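Local coordinates for mandelate racemase / muconate lactonizing enzyme, C-terminal domain protein (Pseudovibrio sp. JE062, PDB 4JHM) that is of unknown function but belongs to the mandelate racemase/muconate lactonizing enzyme family, with a TIM-barrel-like C-terminal domain of the enolase superfamily, at residues Ala163-Cys168 and Trp220-Val225; Ala177-Val182 and His216-Leu221; Lys208-Met213 and Thr240-Ser245; Ala138-Phe143 and Phe150-Asp155. All blocks are in the same frame, centred on the assembly; numbering follows the deposited sequence.

Interaction 1 (Ala163-Cys168 and Trp220-Val225)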
loop_
_atom_site.group_PDB
_atom_site.type_symbol
_atom_site.label_atom_id
_atom_site.label_comp_id
_atom_site.label_asym_id
_atom_site.label_seq_id
_atom_site.Cartn_x
_atom_site.Cartn_y
_atom_site.Cartn_z
ATOM N N ALA A 163 -38.444 -10.453 8.514
ATOM C CA ALA A 163 -37.058 -10.696 8.879
ATOM C C ALA A 163 -36.925 -10.802 10.390
ATOM O O ALA A 163 -37.649 -10.142 11.134
ATOM C CB ALA A 163 -36.176 -9.577 8.354
ATOM N N ILE A 164 -35.997 -11.638 10.837
ATOM C CA ILE A 164 -35.767 -11.822 12.257
ATOM C C ILE A 164 -34.279 -11.774 12.579
ATOM O O ILE A 164 -33.488 -12.522 12.003
ATOM C CB ILE A 164 -36.325 -13.173 12.729
ATOM C CG1 ILE A 164 -37.835 -13.232 12.483
ATOM C CG2 ILE A 164 -36.005 -13.389 14.201
ATOM C CD1 ILE A 164 -38.472 -14.541 12.896
ATOM N N LYS A 165 -33.896 -10.883 13.489
ATOM C CA LYS A 165 -32.537 -10.880 14.010
ATOM C C LYS A 165 -32.534 -11.562 15.366
ATOM O O LYS A 165 -33.008 -11.005 16.356
ATOM C CB LYS A 165 -31.961 -9.466 14.141
ATOM C CG LYS A 165 -30.586 -9.461 14.800
ATOM C CD LYS A 165 -29.947 -8.086 14.835
ATOM C CE LYS A 165 -30.478 -7.233 15.974
ATOM N NZ LYS A 165 -29.985 -5.829 15.887
ATOM N N LEU A 166 -31.992 -12.771 15.397
ATOM C CA LEU A 166 -31.910 -13.540 16.618
ATOM C C LEU A 166 -30.856 -12.952 17.539
ATOM O O LEU A 166 -29.737 -12.710 17.116
ATOM C CB LEU A 166 -31.515 -14.980 16.300
ATOM C CG LEU A 166 -32.362 -15.722 15.274
ATOM C CD1 LEU A 166 -31.601 -16.931 14.755
ATOM C CD2 LEU A 166 -33.685 -16.136 15.886
ATOM N N HIS A 167 -31.209 -12.718 18.797
ATOM C CA HIS A 167 -30.189 -12.550 19.820
ATOM C C HIS A 167 -29.923 -13.933 20.381
ATOM O O HIS A 167 -30.851 -14.722 20.571
ATOM C CB HIS A 167 -30.615 -11.568 20.908
ATOM C CG HIS A 167 -30.427 -10.136 20.521
ATOM N ND1 HIS A 167 -31.480 -9.290 20.246
ATOM C CD2 HIS A 167 -29.302 -9.405 20.336
ATOM C CE1 HIS A 167 -31.014 -8.098 19.923
ATOM N NE2 HIS A 167 -29.694 -8.141 19.969
ATOM N N CYS A 168 -28.653 -14.235 20.613
ATOM C CA CYS A 168 -28.249 -15.595 20.924
ATOM C C CYS A 168 -27.417 -15.677 22.196
ATOM O O CYS A 168 -27.268 -14.698 22.930
ATOM C CB CYS A 168 -27.467 -16.180 19.746
ATOM S SG CYS A 168 -25.953 -15.279 19.357
ATOM N N TRP A 220 -27.340 -10.859 7.709
ATOM C CA TRP A 220 -26.104 -10.253 8.196
ATOM C C TRP A 220 -25.658 -10.773 9.558
ATOM O O TRP A 220 -26.471 -11.193 10.375
ATOM C CB TRP A 220 -26.200 -8.717 8.201
ATOM C CG TRP A 220 -26.934 -8.096 9.352
ATOM C CD1 TRP A 220 -26.703 -8.292 10.682
ATOM C CD2 TRP A 220 -27.981 -7.132 9.267
ATOM N NE1 TRP A 220 -27.564 -7.530 11.432
ATOM C CE2 TRP A 220 -28.356 -6.803 10.583
ATOM C CE3 TRP A 220 -28.654 -6.526 8.202
ATOM C CZ2 TRP A 220 -29.371 -5.894 10.863
ATOM C CZ3 TRP A 220 -29.659 -5.621 8.480
ATOM C CH2 TRP A 220 -30.008 -5.312 9.800
ATOM N N LEU A 221 -24.345 -10.749 9.773
ATOM C CA LEU A 221 -23.749 -11.064 11.060
ATOM C C LEU A 221 -23.377 -9.762 11.747
ATOM O O LEU A 221 -22.516 -9.024 11.269
ATOM C CB LEU A 221 -22.497 -11.930 10.882
ATOM C CG LEU A 221 -21.650 -12.147 12.144
ATOM C CD1 LEU A 221 -22.520 -12.647 13.285
ATOM C CD2 LEU A 221 -20.497 -13.108 11.899
ATOM N N GLU A 222 -24.020 -9.486 12.871
ATOM C CA GLU A 222 -23.806 -8.232 13.579
ATOM C C GLU A 222 -22.879 -8.427 14.776
ATOM O O GLU A 222 -23.092 -9.315 15.598
ATOM C CB GLU A 222 -25.155 -7.646 14.030
ATOM C CG GLU A 222 -25.052 -6.571 15.101
ATOM C CD GLU A 222 -26.391 -5.947 15.444
ATOM O OE1 GLU A 222 -27.257 -5.840 14.545
ATOM O OE2 GLU A 222 -26.572 -5.559 16.621
ATOM N N ALA A 223 -21.848 -7.595 14.868
ATOM C CA ALA A 223 -20.964 -7.600 16.027
ATOM C C ALA A 223 -20.317 -8.968 16.230
ATOM O O ALA A 223 -20.519 -9.603 17.264
ATOM C CB ALA A 223 -21.740 -7.197 17.272
ATOM N N PRO A 224 -19.544 -9.431 15.239
ATOM C CA PRO A 224 -18.886 -10.731 15.347
ATOM C C PRO A 224 -17.880 -10.754 16.487
ATOM O O PRO A 224 -17.884 -11.683 17.292
ATOM C CB PRO A 224 -18.184 -10.895 13.995
ATOM C CG PRO A 224 -18.090 -9.518 13.418
ATOM C CD PRO A 224 -19.265 -8.762 13.958
ATOM N N VAL A 225 -17.042 -9.725 16.556
ATOM C CA VAL A 225 -16.047 -9.590 17.617
ATOM C C VAL A 225 -15.999 -8.143 18.124
ATOM O O VAL A 225 -16.852 -7.316 17.773
ATOM C CB VAL A 225 -14.654 -10.027 17.128
ATOM C CG1 VAL A 225 -14.628 -11.523 16.878
ATOM C CG2 VAL A 225 -14.265 -9.287 15.861
#

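Interaction 2 (Ala177-Val182 and His216-Leu221)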
loop_
_atom_site.group_PDB
_atom_site.type_symbol
_atom_site.label_atom_id
_atom_site.label_comp_id
_atom_site.label_asym_id
_atom_site.label_seq_id
_atom_site.Cartn_x
_atom_site.Cartn_y
_atom_site.Cartn_z
ATOM N N ALA A 177 -25.877 -24.771 17.644
ATOM C CA ALA A 177 -27.011 -25.676 17.816
ATOM C C ALA A 177 -28.304 -24.927 17.521
ATOM O O ALA A 177 -29.259 -25.493 16.992
ATOM C CB ALA A 177 -27.033 -26.244 19.226
ATOM N N LEU A 178 -28.325 -23.646 17.870
ATOM C CA LEU A 178 -29.468 -22.794 17.591
ATOM C C LEU A 178 -29.558 -22.535 16.097
ATOM O O LEU A 178 -30.501 -22.947 15.429
ATOM C CB LEU A 178 -29.316 -21.467 18.332
ATOM C CG LEU A 178 -30.253 -20.347 17.884
ATOM C CD1 LEU A 178 -31.666 -20.605 18.381
ATOM C CD2 LEU A 178 -29.750 -19.006 18.389
ATOM N N VAL A 179 -28.548 -21.852 15.579
ATOM C CA VAL A 179 -28.516 -21.437 14.185
ATOM C C VAL A 179 -28.881 -22.550 13.196
ATOM O O VAL A 179 -29.621 -22.312 12.248
ATOM C CB VAL A 179 -27.134 -20.845 13.841
ATOM C CG1 VAL A 179 -26.767 -21.119 12.399
ATOM C CG2 VAL A 179 -27.122 -19.349 14.127
ATOM N N GLU A 180 -28.371 -23.758 13.416
ATOM C CA GLU A 180 -28.586 -24.864 12.479
ATOM C C GLU A 180 -30.003 -25.440 12.569
ATOM O O GLU A 180 -30.608 -25.793 11.550
ATOM C CB GLU A 180 -27.544 -25.963 12.709
ATOM C CG GLU A 180 -26.129 -25.536 12.349
ATOM C CD GLU A 180 -25.130 -26.679 12.374
ATOM O OE1 GLU A 180 -25.176 -27.493 13.316
ATOM O OE2 GLU A 180 -24.288 -26.754 11.454
ATOM N N ALA A 181 -30.526 -25.529 13.788
ATOM C CA ALA A 181 -31.880 -26.026 14.015
ATOM C C ALA A 181 -32.925 -25.095 13.405
ATOM O O ALA A 181 -33.974 -25.547 12.945
ATOM C CB ALA A 181 -32.133 -26.195 15.505
ATOM N N VAL A 182 -32.636 -23.796 13.410
ATOM C CA VAL A 182 -33.533 -22.807 12.822
ATOM C C VAL A 182 -33.532 -22.892 11.302
ATOM O O VAL A 182 -34.578 -22.776 10.670
ATOM C CB VAL A 182 -33.146 -21.373 13.236
ATOM C CG1 VAL A 182 -33.742 -20.359 12.271
ATOM C CG2 VAL A 182 -33.600 -21.083 14.660
ATOM N N HIS A 216 -25.878 -20.398 3.691
ATOM C CA HIS A 216 -27.322 -20.501 3.839
ATOM C C HIS A 216 -28.010 -19.142 3.653
ATOM O O HIS A 216 -29.149 -18.938 4.070
ATOM C CB HIS A 216 -27.657 -21.147 5.184
ATOM C CG HIS A 216 -27.140 -22.551 5.318
ATOM N ND1 HIS A 216 -25.881 -22.842 5.803
ATOM C CD2 HIS A 216 -27.712 -23.743 5.023
ATOM C CE1 HIS A 216 -25.703 -24.152 5.809
ATOM N NE2 HIS A 216 -26.799 -24.721 5.339
ATOM N N ASN A 217 -27.304 -18.226 3.000
ATOM C CA ASN A 217 -27.872 -16.953 2.561
ATOM C C ASN A 217 -28.552 -16.120 3.655
ATOM O O ASN A 217 -29.493 -15.380 3.381
ATOM C CB ASN A 217 -28.840 -17.195 1.396
ATOM C CG ASN A 217 -28.120 -17.490 0.088
ATOM O OD1 ASN A 217 -27.083 -16.901 -0.214
ATOM N ND2 ASN A 217 -28.679 -18.397 -0.704
ATOM N N TRP A 218 -28.068 -16.223 4.889
ATOM C CA TRP A 218 -28.569 -15.367 5.961
ATOM C C TRP A 218 -28.205 -13.925 5.666
ATOM O O TRP A 218 -27.333 -13.651 4.846
ATOM C CB TRP A 218 -28.009 -15.784 7.315
ATOM C CG TRP A 218 -28.672 -16.989 7.866
ATOM C CD1 TRP A 218 -29.105 -18.073 7.166
ATOM C CD2 TRP A 218 -28.967 -17.253 9.242
ATOM N NE1 TRP A 218 -29.661 -18.994 8.018
ATOM C CE2 TRP A 218 -29.586 -18.515 9.300
ATOM C CE3 TRP A 218 -28.773 -16.542 10.429
ATOM C CZ2 TRP A 218 -30.013 -19.082 10.496
ATOM C CZ3 TRP A 218 -29.195 -17.103 11.614
ATOM C CH2 TRP A 218 -29.808 -18.363 11.640
ATOM N N GLU A 219 -28.872 -13.009 6.356
ATOM C CA GLU A 219 -28.885 -11.602 5.971
ATOM C C GLU A 219 -27.625 -10.864 6.409
ATOM O O GLU A 219 -26.922 -10.297 5.575
ATOM C CB GLU A 219 -30.149 -10.935 6.527
ATOM C CG GLU A 219 -30.291 -9.455 6.215
ATOM C CD GLU A 219 -30.504 -9.180 4.744
ATOM O OE1 GLU A 219 -30.489 -10.143 3.947
ATOM O OE2 GLU A 219 -30.686 -7.997 4.385
ATOM N N TRP A 220 -27.340 -10.859 7.709
ATOM C CA TRP A 220 -26.104 -10.253 8.196
ATOM C C TRP A 220 -25.658 -10.773 9.558
ATOM O O TRP A 220 -26.471 -11.193 10.375
ATOM C CB TRP A 220 -26.200 -8.717 8.201
ATOM C CG TRP A 220 -26.934 -8.096 9.352
ATOM C CD1 TRP A 220 -26.703 -8.292 10.682
ATOM C CD2 TRP A 220 -27.981 -7.132 9.267
ATOM N NE1 TRP A 220 -27.564 -7.530 11.432
ATOM C CE2 TRP A 220 -28.356 -6.803 10.583
ATOM C CE3 TRP A 220 -28.654 -6.526 8.202
ATOM C CZ2 TRP A 220 -29.371 -5.894 10.863
ATOM C CZ3 TRP A 220 -29.659 -5.621 8.480
ATOM C CH2 TRP A 220 -30.008 -5.312 9.800
ATOM N N LEU A 221 -24.345 -10.749 9.773
ATOM C CA LEU A 221 -23.749 -11.064 11.060
ATOM C C LEU A 221 -23.377 -9.762 11.747
ATOM O O LEU A 221 -22.516 -9.024 11.269
ATOM C CB LEU A 221 -22.497 -11.930 10.882
ATOM C CG LEU A 221 -21.650 -12.147 12.144
ATOM C CD1 LEU A 221 -22.520 -12.647 13.285
ATOM C CD2 LEU A 221 -20.497 -13.108 11.899
#

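Interaction 3 (Lys208-Met213 and Thr240-Ser245)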
loop_
_atom_site.group_PDB
_atom_site.type_symbol
_atom_site.label_atom_id
_atom_site.label_comp_id
_atom_site.label_asym_id
_atom_site.label_seq_id
_atom_site.Cartn_x
_atom_site.Cartn_y
_atom_site.Cartn_z
ATOM N N LYS A 208 -15.882 -18.826 11.114
ATOM C CA LYS A 208 -16.568 -20.088 10.914
ATOM C C LYS A 208 -18.070 -19.858 10.724
ATOM O O LYS A 208 -18.692 -20.426 9.823
ATOM C CB LYS A 208 -16.319 -21.012 12.104
ATOM C CG LYS A 208 -16.205 -22.477 11.728
ATOM C CD LYS A 208 -14.757 -22.917 11.601
ATOM C CE LYS A 208 -14.139 -23.185 12.964
ATOM N NZ LYS A 208 -12.887 -23.989 12.857
HETATM N N MSE A 209 -18.646 -19.015 11.575
HETATM C CA MSE A 209 -20.082 -18.735 11.538
HETATM C C MSE A 209 -20.455 -17.991 10.292
HETATM O O MSE A 209 -21.519 -18.224 9.717
HETATM C CB MSE A 209 -20.466 -17.897 12.754
HETATM C CG MSE A 209 -21.912 -17.404 12.702
HETATM SE SE MSE A 209 -23.210 -18.855 13.050
HETATM C CE MSE A 209 -22.480 -19.560 14.736
ATOM N N ALA A 210 -19.582 -17.081 9.867
ATOM C CA ALA A 210 -19.855 -16.233 8.708
ATOM C C ALA A 210 -19.919 -17.068 7.436
ATOM O O ALA A 210 -20.853 -16.930 6.640
ATOM C CB ALA A 210 -18.795 -15.156 8.585
ATOM N N LYS A 211 -18.924 -17.935 7.260
ATOM C CA LYS A 211 -18.897 -18.865 6.140
ATOM C C LYS A 211 -20.161 -19.715 6.120
ATOM O O LYS A 211 -20.727 -19.976 5.064
ATOM C CB LYS A 211 -17.667 -19.772 6.215
ATOM C CG LYS A 211 -16.364 -19.090 5.836
ATOM C CD LYS A 211 -15.326 -20.116 5.407
ATOM C CE LYS A 211 -13.930 -19.513 5.281
ATOM N NZ LYS A 211 -13.830 -18.425 4.268
ATOM N N TRP A 212 -20.606 -20.144 7.293
ATOM C CA TRP A 212 -21.832 -20.919 7.387
ATOM C C TRP A 212 -23.057 -20.070 7.051
ATOM O O TRP A 212 -23.927 -20.500 6.293
ATOM C CB TRP A 212 -21.977 -21.520 8.781
ATOM C CG TRP A 212 -23.192 -22.377 8.929
ATOM C CD1 TRP A 212 -23.251 -23.739 8.860
ATOM C CD2 TRP A 212 -24.533 -21.928 9.168
ATOM N NE1 TRP A 212 -24.544 -24.164 9.043
ATOM C CE2 TRP A 212 -25.348 -23.072 9.236
ATOM C CE3 TRP A 212 -25.120 -20.669 9.332
ATOM C CZ2 TRP A 212 -26.717 -22.995 9.458
ATOM C CZ3 TRP A 212 -26.478 -20.593 9.552
ATOM C CH2 TRP A 212 -27.263 -21.748 9.610
HETATM N N MSE A 213 -23.124 -18.867 7.613
HETATM C CA MSE A 213 -24.253 -17.972 7.357
HETATM C C MSE A 213 -24.254 -17.612 5.901
HETATM O O MSE A 213 -25.317 -17.397 5.315
HETATM C CB MSE A 213 -24.166 -16.719 8.229
HETATM C CG MSE A 213 -24.603 -17.032 9.655
HETATM SE SE MSE A 213 -24.256 -15.520 10.864
HETATM C CE MSE A 213 -25.353 -14.151 9.969
ATOM N N THR A 240 -15.642 -13.091 2.721
ATOM C CA THR A 240 -17.007 -13.580 2.528
ATOM C C THR A 240 -17.848 -12.512 1.846
ATOM O O THR A 240 -17.426 -11.366 1.715
ATOM C CB THR A 240 -17.706 -13.935 3.856
ATOM O OG1 THR A 240 -18.278 -12.753 4.435
ATOM C CG2 THR A 240 -16.736 -14.582 4.840
ATOM N N ASP A 241 -19.048 -12.896 1.425
ATOM C CA ASP A 241 -19.982 -11.963 0.803
ATOM C C ASP A 241 -21.098 -11.590 1.776
ATOM O O ASP A 241 -22.001 -10.821 1.452
ATOM C CB ASP A 241 -20.553 -12.575 -0.475
ATOM C CG ASP A 241 -19.494 -12.773 -1.545
ATOM O OD1 ASP A 241 -18.434 -12.110 -1.469
ATOM O OD2 ASP A 241 -19.718 -13.590 -2.461
ATOM N N LEU A 242 -21.016 -12.139 2.981
ATOM C CA LEU A 242 -22.003 -11.886 4.015
ATOM C C LEU A 242 -21.853 -10.468 4.554
ATOM O O LEU A 242 -20.741 -10.021 4.841
ATOM C CB LEU A 242 -21.806 -12.893 5.148
ATOM C CG LEU A 242 -22.765 -12.825 6.333
ATOM C CD1 LEU A 242 -24.131 -13.343 5.922
ATOM C CD2 LEU A 242 -22.207 -13.624 7.501
ATOM N N GLU A 243 -22.970 -9.762 4.696
ATOM C CA GLU A 243 -22.957 -8.433 5.302
ATOM C C GLU A 243 -22.431 -8.517 6.737
ATOM O O GLU A 243 -22.972 -9.260 7.558
ATOM C CB GLU A 243 -24.368 -7.830 5.282
ATOM C CG GLU A 243 -24.482 -6.416 5.845
ATOM C CD GLU A 243 -25.860 -5.806 5.625
ATOM O OE1 GLU A 243 -26.703 -6.464 4.976
ATOM O OE2 GLU A 243 -26.103 -4.673 6.100
ATOM N N ILE A 244 -21.368 -7.771 7.029
ATOM C CA ILE A 244 -20.793 -7.734 8.373
ATOM C C ILE A 244 -21.019 -6.360 8.988
ATOM O O ILE A 244 -20.578 -5.352 8.434
ATOM C CB ILE A 244 -19.282 -8.021 8.343
ATOM C CG1 ILE A 244 -19.003 -9.340 7.618
ATOM C CG2 ILE A 244 -18.714 -8.054 9.751
ATOM C CD1 ILE A 244 -19.748 -10.529 8.180
ATOM N N SER A 245 -21.701 -6.321 10.131
ATOM C CA SER A 245 -22.088 -5.055 10.743
ATOM C C SER A 245 -21.452 -4.873 12.118
ATOM O O SER A 245 -21.122 -5.845 12.782
ATOM C CB SER A 245 -23.605 -4.981 10.860
ATOM O OG SER A 245 -24.047 -3.635 10.849
#

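Interaction 4 (Ala138-Phe143 and Phe150-Asp155)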
loop_
_atom_site.group_PDB
_atom_site.type_symbol
_atom_site.label_atom_id
_atom_site.label_comp_id
_atom_site.label_asym_id
_atom_site.label_seq_id
_atom_site.Cartn_x
_atom_site.Cartn_y
_atom_site.Cartn_z
ATOM N N ALA A 138 -38.023 -8.279 13.501
ATOM C CA ALA A 138 -38.228 -8.537 14.916
ATOM C C ALA A 138 -36.879 -8.832 15.563
ATOM O O ALA A 138 -36.192 -9.784 15.184
ATOM C CB ALA A 138 -39.181 -9.706 15.106
ATOM N N SER A 139 -36.488 -8.000 16.522
ATOM C CA SER A 139 -35.230 -8.192 17.231
ATOM C C SER A 139 -35.538 -8.964 18.504
ATOM O O SER A 139 -36.158 -8.432 19.422
ATOM C CB SER A 139 -34.596 -6.843 17.549
ATOM O OG SER A 139 -33.188 -6.946 17.604
ATOM N N THR A 140 -35.111 -10.221 18.553
ATOM C CA THR A 140 -35.648 -11.174 19.525
ATOM C C THR A 140 -34.885 -11.191 20.842
ATOM O O THR A 140 -33.727 -10.786 20.901
ATOM C CB THR A 140 -35.625 -12.608 18.962
ATOM O OG1 THR A 140 -34.344 -13.202 19.209
ATOM C CG2 THR A 140 -35.904 -12.603 17.467
ATOM N N PRO A 141 -35.542 -11.673 21.907
ATOM C CA PRO A 141 -34.858 -11.929 23.164
ATOM C C PRO A 141 -34.105 -13.252 23.106
ATOM O O PRO A 141 -34.238 -14.003 22.136
ATOM C CB PRO A 141 -36.006 -12.019 24.169
ATOM C CG PRO A 141 -37.149 -12.550 23.374
ATOM C CD PRO A 141 -36.978 -11.996 21.984
HETATM N N MSE A 142 -33.327 -13.536 24.141
HETATM C CA MSE A 142 -32.568 -14.775 24.203
HETATM C C MSE A 142 -33.313 -15.764 25.055
HETATM O O MSE A 142 -33.713 -15.453 26.173
HETATM C CB MSE A 142 -31.191 -14.436 24.761
HETATM C CG MSE A 142 -30.616 -15.494 25.692
HETATM SE SE MSE A 142 -28.931 -14.788 26.433
HETATM C CE MSE A 142 -27.984 -16.507 26.539
ATOM N N PHE A 143 -33.525 -16.965 24.527
ATOM C CA PHE A 143 -34.154 -18.025 25.299
ATOM C C PHE A 143 -33.096 -19.000 25.817
ATOM O O PHE A 143 -32.001 -19.095 25.258
ATOM C CB PHE A 143 -35.196 -18.758 24.457
ATOM C CG PHE A 143 -36.271 -17.859 23.910
ATOM C CD1 PHE A 143 -37.124 -17.178 24.762
ATOM C CD2 PHE A 143 -36.438 -17.705 22.542
ATOM C CE1 PHE A 143 -38.116 -16.352 24.263
ATOM C CE2 PHE A 143 -37.432 -16.884 22.036
ATOM C CZ PHE A 143 -38.271 -16.205 22.899
ATOM N N PHE A 150 -38.774 -21.586 18.540
ATOM C CA PHE A 150 -39.665 -21.919 17.429
ATOM C C PHE A 150 -41.054 -21.292 17.564
ATOM O O PHE A 150 -41.555 -20.698 16.607
ATOM C CB PHE A 150 -39.772 -23.436 17.247
ATOM C CG PHE A 150 -38.446 -24.120 17.049
ATOM C CD1 PHE A 150 -37.464 -23.550 16.257
ATOM C CD2 PHE A 150 -38.188 -25.345 17.646
ATOM C CE1 PHE A 150 -36.248 -24.183 16.074
ATOM C CE2 PHE A 150 -36.974 -25.983 17.465
ATOM C CZ PHE A 150 -36.003 -25.402 16.677
ATOM N N PRO A 151 -41.690 -21.423 18.742
ATOM C CA PRO A 151 -42.972 -20.745 18.925
ATOM C C PRO A 151 -42.861 -19.249 18.657
ATOM O O PRO A 151 -43.657 -18.691 17.907
ATOM C CB PRO A 151 -43.304 -21.004 20.397
ATOM C CG PRO A 151 -42.592 -22.270 20.728
ATOM C CD PRO A 151 -41.332 -22.253 19.908
ATOM N N TYR A 152 -41.864 -18.612 19.259
ATOM C CA TYR A 152 -41.659 -17.183 19.089
ATOM C C TYR A 152 -41.521 -16.821 17.613
ATOM O O TYR A 152 -42.132 -15.862 17.140
ATOM C CB TYR A 152 -40.418 -16.723 19.858
ATOM C CG TYR A 152 -40.084 -15.271 19.631
ATOM C CD1 TYR A 152 -39.263 -14.886 18.580
ATOM C CD2 TYR A 152 -40.602 -14.281 20.451
ATOM C CE1 TYR A 152 -38.957 -13.557 18.359
ATOM C CE2 TYR A 152 -40.301 -12.947 20.236
ATOM C CZ TYR A 152 -39.477 -12.594 19.187
ATOM O OH TYR A 152 -39.170 -11.273 18.965
ATOM N N ILE A 153 -40.713 -17.581 16.885
ATOM C CA ILE A 153 -40.521 -17.321 15.464
ATOM C C ILE A 153 -41.825 -17.546 14.699
ATOM O O ILE A 153 -42.093 -16.871 13.707
ATOM C CB ILE A 153 -39.401 -18.198 14.873
ATOM C CG1 ILE A 153 -38.045 -17.763 15.435
ATOM C CG2 ILE A 153 -39.394 -18.104 13.353
ATOM C CD1 ILE A 153 -36.909 -18.706 15.106
ATOM N N ASP A 154 -42.640 -18.486 15.168
ATOM C CA ASP A 154 -43.917 -18.770 14.523
ATOM C C ASP A 154 -44.908 -17.608 14.674
ATOM O O ASP A 154 -45.686 -17.335 13.759
ATOM C CB ASP A 154 -44.512 -20.077 15.056
ATOM C CG ASP A 154 -43.789 -21.309 14.525
ATOM O OD1 ASP A 154 -42.956 -21.170 13.605
ATOM O OD2 ASP A 154 -44.054 -22.420 15.024
ATOM N N ASP A 155 -44.880 -16.925 15.818
ATOM C CA ASP A 155 -45.637 -15.683 15.978
ATOM C C ASP A 155 -45.116 -14.637 15.004
ATOM O O ASP A 155 -45.868 -14.095 14.197
ATOM C CB ASP A 155 -45.500 -15.124 17.394
ATOM C CG ASP A 155 -46.255 -15.928 18.417
ATOM O OD1 ASP A 155 -47.222 -16.622 18.042
ATOM O OD2 ASP A 155 -45.881 -15.853 19.605
#

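Interaction 1 (Ala163-Cys168 and Trp220-Val225)
K165 and W220 have the nearest backbones of the pair, yet their CA atoms stay 8.7 Å apart, because strand 192-196 runs parallel between strands 163-167 and 220-222. Side chains alone bridge that gap. K165 leaves its strand with CG anti to the backbone N (chi1 175°) and bends at chi3, which swings its ammonium round to E222. The result is a salt bridge: K165 NZ lies 3.0 Å from E222 OE1, on the syn side of the carboxylate and 25° out of its plane, the two side chains crossing at nearly a right angle. Both strands belong to a TIM-type barrel, and the side chains meet within it, over the intervening strand. W220 supplies a looser neighbour, its NE1 4.2 Å from K165 CD and approached obliquely. K165 NZ has a stronger partner in E324 and also bonds to Y137 OH, while E222 OE1 has a long, weak ion pair with R270. E222 OE2 lies close to D196 OD2, a like charge.

Interaction 2 (Ala177-Val182 and His216-Leu221)
W218 and V179 make most of this contact, through the six-membered part of the indole. V179 CG2 lies 3.8 Å from W218 CH2 and 4.0 Å from W218 CZ3, while the main chain of the same valine comes in beside it, V179 O standing 3.7 Å from W218 CZ2. One turn further along the helix, V182 adds CG1 at 4.3 Å from W218 CZ2, a more distant touch. Both valines approach the ring obliquely. W218 extends from the connection between helix 203-215 and strand 220-222, and with CG anti to its carbonyl carbon (chi1 -77°) the indole reaches helix 172-186. Its rotation is fixed from several directions: H216 O sits at the ring edge in the indole plane, and NE1 is hydrogen-bonded to E183 of the same helix that carries the valines. Further out, W212 meets the indole edge-to-face, the ring of F193 packs against it from strand 192-196, and L166 CD1 of strand 163-167 touches W218 CH2. This is the layer between strands and outer helices of an alpha/beta barrel. Within it, dispersion and shape hold the two segments together with no hydrogen bond between them, and the one polar atom of the indole is satisfied by the helix against which its carbon rim packs.

Interaction 3 (Lys208-Met213 and Thr240-Ser245)
L242 drives one methyl, CD2, against the turn of helix 203-215 that carries A210 and M213, and there the packing is close. L242 CD2 is 3.9 Å from A210 CB, 3.7 Å from A210 O and 3.7 Å from the CB of M213, a selenomethionine; the other methyl, L242 CD1, lies 4.1 Å from M213 CB. An extended first torsion at L242 (chi1 -179°, CG anti to the backbone N) carries the branch out to the helix, and M213 bends at chi3 so that its CE stands 4.0 Å from L242 CD2. Away from this knot the contact thins. T240 CG2 reaches A210 CB only at 4.3 Å, while K211 and D241 are partly exposed and K208 is exposed. On that side subunits meet: K208 NZ is hydrogen-bonded to N217 of a neighbouring subunit, and D241 packs on M207 of another. T240 is held by an ST turn, its OG1 accepting from L242 N at 139°, with a further hydrogen bond to L236 O in the last turns of helix 230-239. Helix and loop thus meet mainly through apolar groups, without a hydrogen bond between them; the polar bonds lie beside the contact, one of them ending on L242 N.

Interaction 4 (Ala138-Phe143 and Phe150-Asp155)
Y152 is laid across segment 138-143 by a first torsion that puts CG anti to its backbone N (chi1 175°), carrying the ring over from helix 149-159. At its base, Y152 CB lies 3.7 Å from F143 CE2, and Y152 CG is 3.9 Å from F143 CZ. F143 turns its edge to the face of the tyrosine in an offset edge-to-face pair, centroids 5.7 Å apart and planes at 63°. Further out on the ring, Y152 CE1 meets T140 CG2 at 3.3 Å. P141, coming from the opposite direction, sets its CD 3.8 Å from Y152 CZ. At the tip, Y152 OH lies 3.6 Å from T140 CA and 4.2 Å from A138 CB. Its hydrogen bond goes to Y327 O. T140 OG1 donates to P141 O over 3.0 Å, tying the two residues that border the ring. All this belongs to the beta-alpha-beta unit of strands 133-139 and 163-167 with helix 149-159, the repeating element of a TIM barrel. The tyrosine is therefore amphipathic in use: its carbon frame packs on methyl, proline and phenyl groups, while the hydroxyl, which bonds neither segment, is satisfied by a backbone carbonyl elsewhere in the chain.

In the fold
From the N terminus, interaction 4 closes first, a short loop within one beta-alpha-beta unit that is complete before interaction 1 opens on strand 163-167. Interaction 2 then opens on helix 172-186 and interaction 3 on helix 203-215. Interactions 1 and 2 end on a common stretch, sharing W220 and L221, so that one strand has its lead-in tied to an outer helix and its side chains to a strand two places away. Interaction 3 crosses both, closing later at 240-245; strand 243-245 pairs with 220-222, probably through a hydrogen bond from L221 N to E243 O. Interactions 3 and 4 lie about 22 Å apart between centres without touching, linked through the intervening parallel strands of the barrel.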